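Local structure of sensory box/GGDEF domain protein (Colwellia psychrerythraea, 3LYX) at residues B[3-6]-B[7-11]; B[34-37]-B[38-42]; B[63-66]-B[67-71]. The protein probably makes the second messenger cyclic di-GMP through a GGDEF domain, with the PAS domain that forms this chain serving as its sensory part. All coordinates share one frame; numbering follows the deposited sequence.

Interaction 1. Residues B[3-6]-B[7-11]; sequences VDIL and KQRAK
Ile-5 and Arg-9, one turn apart on helix 3-11, lie alongside each other with their side chains running in the same direction. On the isoleucine the touching branch is CG2, which comes to 3.9 Å from Arg-9 NE and almost as near to CD, meeting the guanidinium obliquely. The arginine chain is stretched out from CG to NE (chi2 -163°), and this carries its charged end past the isoleucine methyl to Asp-31 of the second subunit, with which NE forms a salt bridge. Val-3 and Lys-7 repeat the side-by-side pattern at the first turn, CG1 of the valine resting 3.9 Å from CG of the lysine. Bends at chi2 and chi3 then turn the rest of the lysine chain away from the valine.

Gln-8 behaves differently. With chi1 at 59°, its CG is wedged between the backbone N and the carbonyl carbon and is pressed against the preceding turn, 3.0 Å from Ile-5 O and 3.3 Å from Asp-4 O. Beyond CG the chain is extended, and NE2 donates to the same Asp-31 OD2 of the second subunit that Arg-9 NE grips. Replacing Gln-8 by alanine removes this amide and would probably leave Asp-31 OD2 of the second subunit with Arg-9 NE alone of these two donors.

Beneath the side chains run four successive i to i+4 backbone bonds, from Lys-7 N to Val-3 O at 2.9 Å through to Ala-10 N to Leu-6 O, also 2.9 Å. The straightest, Gln-8 N to Asp-4 O, is 3.2 Å long with 170° at the hydrogen. This is the N-terminal helix that precedes the PAS sheet, and the packing of Leu-6 on Ala-10 of the second subunit places it in the dimer interface.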
loop_
_atom_site.group_PDB
_atom_site.type_symbol
_atom_site.label_atom_id
_atom_site.label_comp_id
_atom_site.label_asym_id
_atom_site.label_seq_id
_atom_site.Cartn_x
_atom_site.Cartn_y
_atom_site.Cartn_z
ATOM N N VAL B 3 11.290 2.532 15.874
ATOM C CA VAL B 3 11.787 1.606 14.867
ATOM C C VAL B 3 10.746 0.512 14.676
ATOM O O VAL B 3 10.552 0.013 13.566
ATOM C CB VAL B 3 13.134 0.972 15.291
ATOM C CG1 VAL B 3 13.498 -0.173 14.346
ATOM C CG2 VAL B 3 14.228 2.031 15.276
ATOM N N ASP B 4 10.072 0.151 15.766
ATOM C CA ASP B 4 9.035 -0.871 15.709
ATOM C C ASP B 4 7.923 -0.379 14.791
ATOM O O ASP B 4 7.368 -1.149 14.009
ATOM C CB ASP B 4 8.481 -1.147 17.107
ATOM C CG ASP B 4 9.538 -1.690 18.053
ATOM O OD1 ASP B 4 10.218 -2.669 17.679
ATOM O OD2 ASP B 4 9.690 -1.142 19.166
ATOM N N ILE B 5 7.613 0.912 14.890
ATOM C CA ILE B 5 6.584 1.520 14.050
ATOM C C ILE B 5 7.014 1.481 12.582
ATOM O O ILE B 5 6.245 1.071 11.711
ATOM C CB ILE B 5 6.328 3.002 14.441
ATOM C CG1 ILE B 5 5.696 3.084 15.834
ATOM C CG2 ILE B 5 5.430 3.669 13.403
ATOM C CD1 ILE B 5 6.675 2.907 16.984
ATOM N N LEU B 6 8.243 1.908 12.313
ATOM C CA LEU B 6 8.758 1.920 10.946
ATOM C C LEU B 6 8.775 0.535 10.326
ATOM O O LEU B 6 8.455 0.372 9.147
ATOM C CB LEU B 6 10.178 2.484 10.896
ATOM C CG LEU B 6 10.392 3.988 11.042
ATOM C CD1 LEU B 6 11.857 4.298 10.746
ATOM C CD2 LEU B 6 9.483 4.749 10.078
ATOM N N LYS B 7 9.162 -0.456 11.122
ATOM C CA LYS B 7 9.227 -1.828 10.642
ATOM C C LYS B 7 7.866 -2.319 10.173
ATOM O O LYS B 7 7.732 -2.806 9.050
ATOM C CB LYS B 7 9.756 -2.755 11.742
ATOM C CG LYS B 7 11.206 -2.485 12.135
ATOM C CD LYS B 7 12.169 -2.744 10.978
ATOM C CE LYS B 7 12.291 -4.231 10.660
ATOM N NZ LYS B 7 13.326 -4.501 9.618
ATOM N N GLN B 8 6.856 -2.177 11.026
ATOM C CA GLN B 8 5.520 -2.642 10.679
ATOM C C GLN B 8 4.923 -1.902 9.499
ATOM O O GLN B 8 4.185 -2.490 8.703
ATOM C CB GLN B 8 4.580 -2.542 11.884
ATOM C CG GLN B 8 4.418 -1.156 12.467
ATOM C CD GLN B 8 3.598 -1.171 13.748
ATOM O OE1 GLN B 8 3.801 -2.025 14.615
ATOM N NE2 GLN B 8 2.678 -0.223 13.878
ATOM N N ARG B 9 5.242 -0.618 9.372
ATOM C CA ARG B 9 4.720 0.160 8.262
ATOM C C ARG B 9 5.405 -0.250 6.967
ATOM O O ARG B 9 4.770 -0.319 5.920
ATOM C CB ARG B 9 4.903 1.659 8.529
ATOM C CG ARG B 9 4.044 2.164 9.681
ATOM C CD ARG B 9 3.902 3.672 9.667
ATOM N NE ARG B 9 2.829 4.101 10.556
ATOM C CZ ARG B 9 2.290 5.317 10.553
ATOM N NH1 ARG B 9 2.726 6.244 9.706
ATOM N NH2 ARG B 9 1.297 5.599 11.384
ATOM N N ALA B 10 6.702 -0.531 7.044
ATOM C CA ALA B 10 7.460 -0.950 5.869
ATOM C C ALA B 10 7.002 -2.347 5.451
ATOM O O ALA B 10 6.996 -2.690 4.267
ATOM C CB ALA B 10 8.952 -0.953 6.182
ATOM N N LYS B 11 6.606 -3.145 6.436
ATOM C CA LYS B 11 6.135 -4.504 6.188
ATOM C C LYS B 11 5.025 -4.546 5.136
ATOM O O LYS B 11 5.013 -5.425 4.274
ATOM C CB LYS B 11 5.631 -5.113 7.501
ATOM C CG LYS B 11 4.934 -6.460 7.378
ATOM C CD LYS B 11 5.914 -7.599 7.181
ATOM C CE LYS B 11 5.214 -8.937 7.399
ATOM N NZ LYS B 11 6.163 -10.082 7.421
#

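Interaction 2. Residues B[34-37]-B[38-42]; sequences KGSE and TLYGY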
loop_
_atom_site.group_PDB
_atom_site.type_symbol
_atom_site.label_atom_id
_atom_site.label_comp_id
_atom_site.label_asym_id
_atom_site.label_seq_id
_atom_site.Cartn_x
_atom_site.Cartn_y
_atom_site.Cartn_z
ATOM N N LYS B 34 6.049 -5.716 -4.740
ATOM C CA LYS B 34 5.377 -6.749 -5.526
ATOM C C LYS B 34 4.266 -6.158 -6.375
ATOM O O LYS B 34 4.042 -6.587 -7.514
ATOM C CB LYS B 34 4.797 -7.827 -4.608
ATOM C CG LYS B 34 5.813 -8.480 -3.668
ATOM C CD LYS B 34 6.920 -9.211 -4.426
ATOM C CE LYS B 34 7.932 -9.823 -3.459
ATOM N NZ LYS B 34 9.018 -10.584 -4.153
ATOM N N GLY B 35 3.566 -5.175 -5.809
ATOM C CA GLY B 35 2.489 -4.522 -6.528
ATOM C C GLY B 35 2.932 -3.975 -7.873
ATOM O O GLY B 35 2.203 -4.072 -8.857
ATOM N N SER B 36 4.130 -3.399 -7.922
ATOM C CA SER B 36 4.635 -2.845 -9.174
ATOM C C SER B 36 4.979 -3.968 -10.149
ATOM O O SER B 36 4.810 -3.822 -11.360
ATOM C CB SER B 36 5.861 -1.969 -8.910
ATOM O OG SER B 36 5.502 -0.815 -8.161
ATOM N N GLU B 37 5.457 -5.091 -9.625
ATOM C CA GLU B 37 5.779 -6.224 -10.483
ATOM C C GLU B 37 4.503 -6.696 -11.177
ATOM O O GLU B 37 4.503 -6.961 -12.378
ATOM C CB GLU B 37 6.386 -7.373 -9.676
ATOM C CG GLU B 37 6.355 -8.707 -10.427
ATOM C CD GLU B 37 7.317 -9.737 -9.863
ATOM O OE1 GLU B 37 7.489 -9.797 -8.630
ATOM O OE2 GLU B 37 7.892 -10.500 -10.663
ATOM N N THR B 38 3.418 -6.789 -10.413
ATOM C CA THR B 38 2.129 -7.217 -10.951
ATOM C C THR B 38 1.609 -6.220 -11.972
ATOM O O THR B 38 1.095 -6.607 -13.020
ATOM C CB THR B 38 1.053 -7.363 -9.836
ATOM O OG1 THR B 38 1.444 -8.383 -8.908
ATOM C CG2 THR B 38 -0.294 -7.749 -10.437
ATOM N N LEU B 39 1.756 -4.931 -11.683
ATOM C CA LEU B 39 1.253 -3.910 -12.595
ATOM C C LEU B 39 2.076 -3.679 -13.854
ATOM O O LEU B 39 1.533 -3.662 -14.959
ATOM C CB LEU B 39 1.106 -2.578 -11.863
ATOM C CG LEU B 39 0.638 -1.377 -12.686
ATOM C CD1 LEU B 39 -0.804 -1.581 -13.165
ATOM C CD2 LEU B 39 0.735 -0.142 -11.824
ATOM N N TYR B 40 3.383 -3.499 -13.679
ATOM C CA TYR B 40 4.274 -3.203 -14.792
ATOM C C TYR B 40 4.885 -4.409 -15.494
ATOM O O TYR B 40 5.275 -4.314 -16.668
ATOM C CB TYR B 40 5.390 -2.271 -14.310
ATOM C CG TYR B 40 4.896 -0.917 -13.841
ATOM C CD1 TYR B 40 4.382 0.009 -14.746
ATOM C CD2 TYR B 40 4.924 -0.569 -12.483
ATOM C CE1 TYR B 40 3.899 1.262 -14.306
ATOM C CE2 TYR B 40 4.454 0.666 -12.038
ATOM C CZ TYR B 40 3.941 1.575 -12.955
ATOM O OH TYR B 40 3.471 2.796 -12.524
ATOM N N GLY B 41 4.988 -5.530 -14.783
ATOM C CA GLY B 41 5.542 -6.732 -15.381
ATOM C C GLY B 41 6.968 -7.071 -14.988
ATOM O O GLY B 41 7.384 -8.215 -15.132
ATOM N N TYR B 42 7.715 -6.089 -14.490
ATOM C CA TYR B 42 9.113 -6.286 -14.092
ATOM C C TYR B 42 9.250 -6.680 -12.625
ATOM O O TYR B 42 8.476 -6.220 -11.786
ATOM C CB TYR B 42 9.906 -4.998 -14.290
ATOM C CG TYR B 42 9.846 -4.403 -15.676
ATOM C CD1 TYR B 42 10.753 -4.797 -16.667
ATOM C CD2 TYR B 42 8.918 -3.406 -15.984
ATOM C CE1 TYR B 42 10.743 -4.204 -17.927
ATOM C CE2 TYR B 42 8.897 -2.810 -17.236
ATOM C CZ TYR B 42 9.815 -3.212 -18.201
ATOM O OH TYR B 42 9.823 -2.600 -19.428
#
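Gly-41 closes the C-terminal end of helix 34-40, the short helix that follows the second strand of the PAS fold, by giving its N to Glu-37 O at 2.8 Å. The donor sits above the carbonyl plane as the chain leaves the helix with a positive phi of 103°, an angle at which a CB would collide with the preceding carbonyl O. Past this turn the backbone folds back over Glu-37: Tyr-42 O makes a CA-H...O contact with Glu-37 CA at 3.0 Å, and Glu-37 CB is only 3.2 Å from the same oxygen. Placing Glu-37 CG opposite its own backbone N (chi1 163°) sends the acidic chain outward alongside that carbonyl.

Within the helix, Lys-34 O receives Thr-38 N at 3.0 Å and a weak second bond from Thr-38 OG1 at 3.5 Å. Ser-36 O accepts the shorter bond from Tyr-40 N, 2.7 Å. The Tyr-40 ring swings beside this last turn, so that Ser-36 CB meets its edge in plane, 4.0 Å from CD2, while Leu-39 CD2 lies over one face near the rim.

Ser-36 OG hydrogen-bonds to Ile-20 O, tying the buried side of the helix to strand 19-24, and Tyr-42 O accepts a bond from Trp-32 NE1. Tyr-40 and Leu-39 reach across to strands 108-117 and 78-85, both touching Met-84, so the helix is fastened against the central sheet along its inner flank.

Interaction 3. Residues B[63-66]-B[67-71]; sequences HITS and EVISA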
loop_
_atom_site.group_PDB
_atom_site.type_symbol
_atom_site.label_atom_id
_atom_site.label_comp_id
_atom_site.label_asym_id
_atom_site.label_seq_id
_atom_site.Cartn_x
_atom_site.Cartn_y
_atom_site.Cartn_z
ATOM N N HIS B 63 6.731 15.177 -21.184
ATOM C CA HIS B 63 5.536 15.877 -20.709
ATOM C C HIS B 63 5.234 15.519 -19.247
ATOM O O HIS B 63 5.084 16.396 -18.390
ATOM C CB HIS B 63 4.330 15.526 -21.595
ATOM C CG HIS B 63 3.032 16.102 -21.112
ATOM N ND1 HIS B 63 2.779 17.457 -21.090
ATOM C CD2 HIS B 63 1.927 15.505 -20.604
ATOM C CE1 HIS B 63 1.575 17.672 -20.588
ATOM N NE2 HIS B 63 1.037 16.503 -20.283
ATOM N N ILE B 64 5.143 14.223 -18.973
ATOM C CA ILE B 64 4.860 13.744 -17.625
ATOM C C ILE B 64 5.870 14.285 -16.610
ATOM O O ILE B 64 5.486 14.780 -15.552
ATOM C CB ILE B 64 4.861 12.199 -17.587
ATOM C CG1 ILE B 64 3.668 11.671 -18.395
ATOM C CG2 ILE B 64 4.815 11.705 -16.140
ATOM C CD1 ILE B 64 3.643 10.168 -18.555
ATOM N N THR B 65 7.155 14.201 -16.944
ATOM C CA THR B 65 8.208 14.681 -16.057
ATOM C C THR B 65 8.063 16.172 -15.765
ATOM O O THR B 65 8.314 16.607 -14.646
ATOM C CB THR B 65 9.617 14.434 -16.658
ATOM O OG1 THR B 65 9.754 13.056 -17.034
ATOM C CG2 THR B 65 10.700 14.787 -15.638
ATOM N N SER B 66 7.659 16.958 -16.765
ATOM C CA SER B 66 7.508 18.399 -16.564
ATOM C C SER B 66 6.319 18.722 -15.681
ATOM O O SER B 66 6.372 19.647 -14.877
ATOM C CB SER B 66 7.345 19.130 -17.904
ATOM O OG SER B 66 8.485 18.961 -18.725
ATOM N N GLU B 67 5.241 17.964 -15.836
ATOM C CA GLU B 67 4.044 18.188 -15.036
ATOM C C GLU B 67 4.286 17.767 -13.581
ATOM O O GLU B 67 3.822 18.431 -12.649
ATOM C CB GLU B 67 2.865 17.410 -15.632
ATOM C CG GLU B 67 2.462 17.843 -17.050
ATOM C CD GLU B 67 2.035 19.309 -17.132
ATOM O OE1 GLU B 67 1.201 19.734 -16.308
ATOM O OE2 GLU B 67 2.528 20.035 -18.021
ATOM N N VAL B 68 5.022 16.675 -13.392
ATOM C CA VAL B 68 5.332 16.184 -12.049
ATOM C C VAL B 68 6.124 17.229 -11.270
ATOM O O VAL B 68 5.724 17.641 -10.175
ATOM C CB VAL B 68 6.156 14.871 -12.103
ATOM C CG1 VAL B 68 6.544 14.438 -10.692
ATOM C CG2 VAL B 68 5.347 13.781 -12.776
ATOM N N ILE B 69 7.246 17.653 -11.848
ATOM C CA ILE B 69 8.100 18.661 -11.228
ATOM C C ILE B 69 7.282 19.918 -10.953
ATOM O O ILE B 69 7.314 20.476 -9.849
ATOM C CB ILE B 69 9.296 19.028 -12.156
ATOM C CG1 ILE B 69 10.391 17.964 -12.054
ATOM C CG2 ILE B 69 9.869 20.393 -11.771
ATOM C CD1 ILE B 69 9.944 16.569 -12.418
ATOM N N SER B 70 6.544 20.359 -11.968
ATOM C CA SER B 70 5.723 21.551 -11.848
ATOM C C SER B 70 4.709 21.426 -10.716
ATOM O O SER B 70 4.543 22.346 -9.911
ATOM C CB SER B 70 4.990 21.814 -13.166
ATOM O OG SER B 70 4.282 23.036 -13.110
ATOM N N ALA B 71 4.027 20.287 -10.660
ATOM C CA ALA B 71 3.025 20.049 -9.626
ATOM C C ALA B 71 3.654 20.021 -8.229
ATOM O O ALA B 71 3.130 20.622 -7.291
ATOM C CB ALA B 71 2.294 18.738 -9.903
#
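His-63 and Glu-67 meet across one turn of helix 61-75 through a CH-pi contact. Glu-67 CG lies over one face of the imidazole, 3.9 Å from the ring centroid and 22° off its normal, displaced toward the rim. A bend at chi2 of the glutamate keeps its chain close to the ring, and OE2 ends 3.6 Å from His-63 CE1, with the ring and carboxylate planes 29° apart.

The apolar contact falls on another side of the helix, where the side chains of Ile-64 and Val-68 cross at an angle, their CG2 methyls 4.0 Å apart. Ile-64 continues onto Ile-82, and Val-68 onto Trp-78, both on strand 78-85.

Hydrogen bonding is that of a regular helix: Glu-67 N to His-63 O at 3.0 Å, Val-68 N to Ile-64 O at 2.9 Å and Ser-70 N to Ser-66 O at 3.0 Å. Two hydroxyls bond back to the preceding turn, Thr-65 OG1 to Thr-61 O and Ser-66 OG to Glu-62 O, so these short polar side chains are satisfied by their own helix.

His-63 ND1 is 4.0 Å from Glu-67 OE2, too far for contact, yet the carboxylate would probably favour a protonated imidazole. Ile-64 and Val-68 thus carry the hydrophobic side toward strand 78-85, while His-63, Thr-65 and Ser-66 lie on the exposed side.

Overall arrangement
Each interaction is local to its own helix, with interaction 2 running past the C-terminal end of its helix, and none touches another. Interaction 2 is the most buried and lies nearest the centre of the chain; its Leu-39 and Tyr-40 reach the sheet. Interactions 1 and 3 are surface contacts on opposite sides of the chain's centre, with centres 31 Å apart. Their chemistry follows from place: interaction 1 sends the polar ends of Gln-8 and Arg-9 to the second subunit, whereas in interaction 3 Ile-64 and Val-68 pack on strand 78-85, while the hydroxyls of Thr-65 and Ser-66 bond to their own helix. Interactions 2 and 3, 23 Å apart between centres, share that strand.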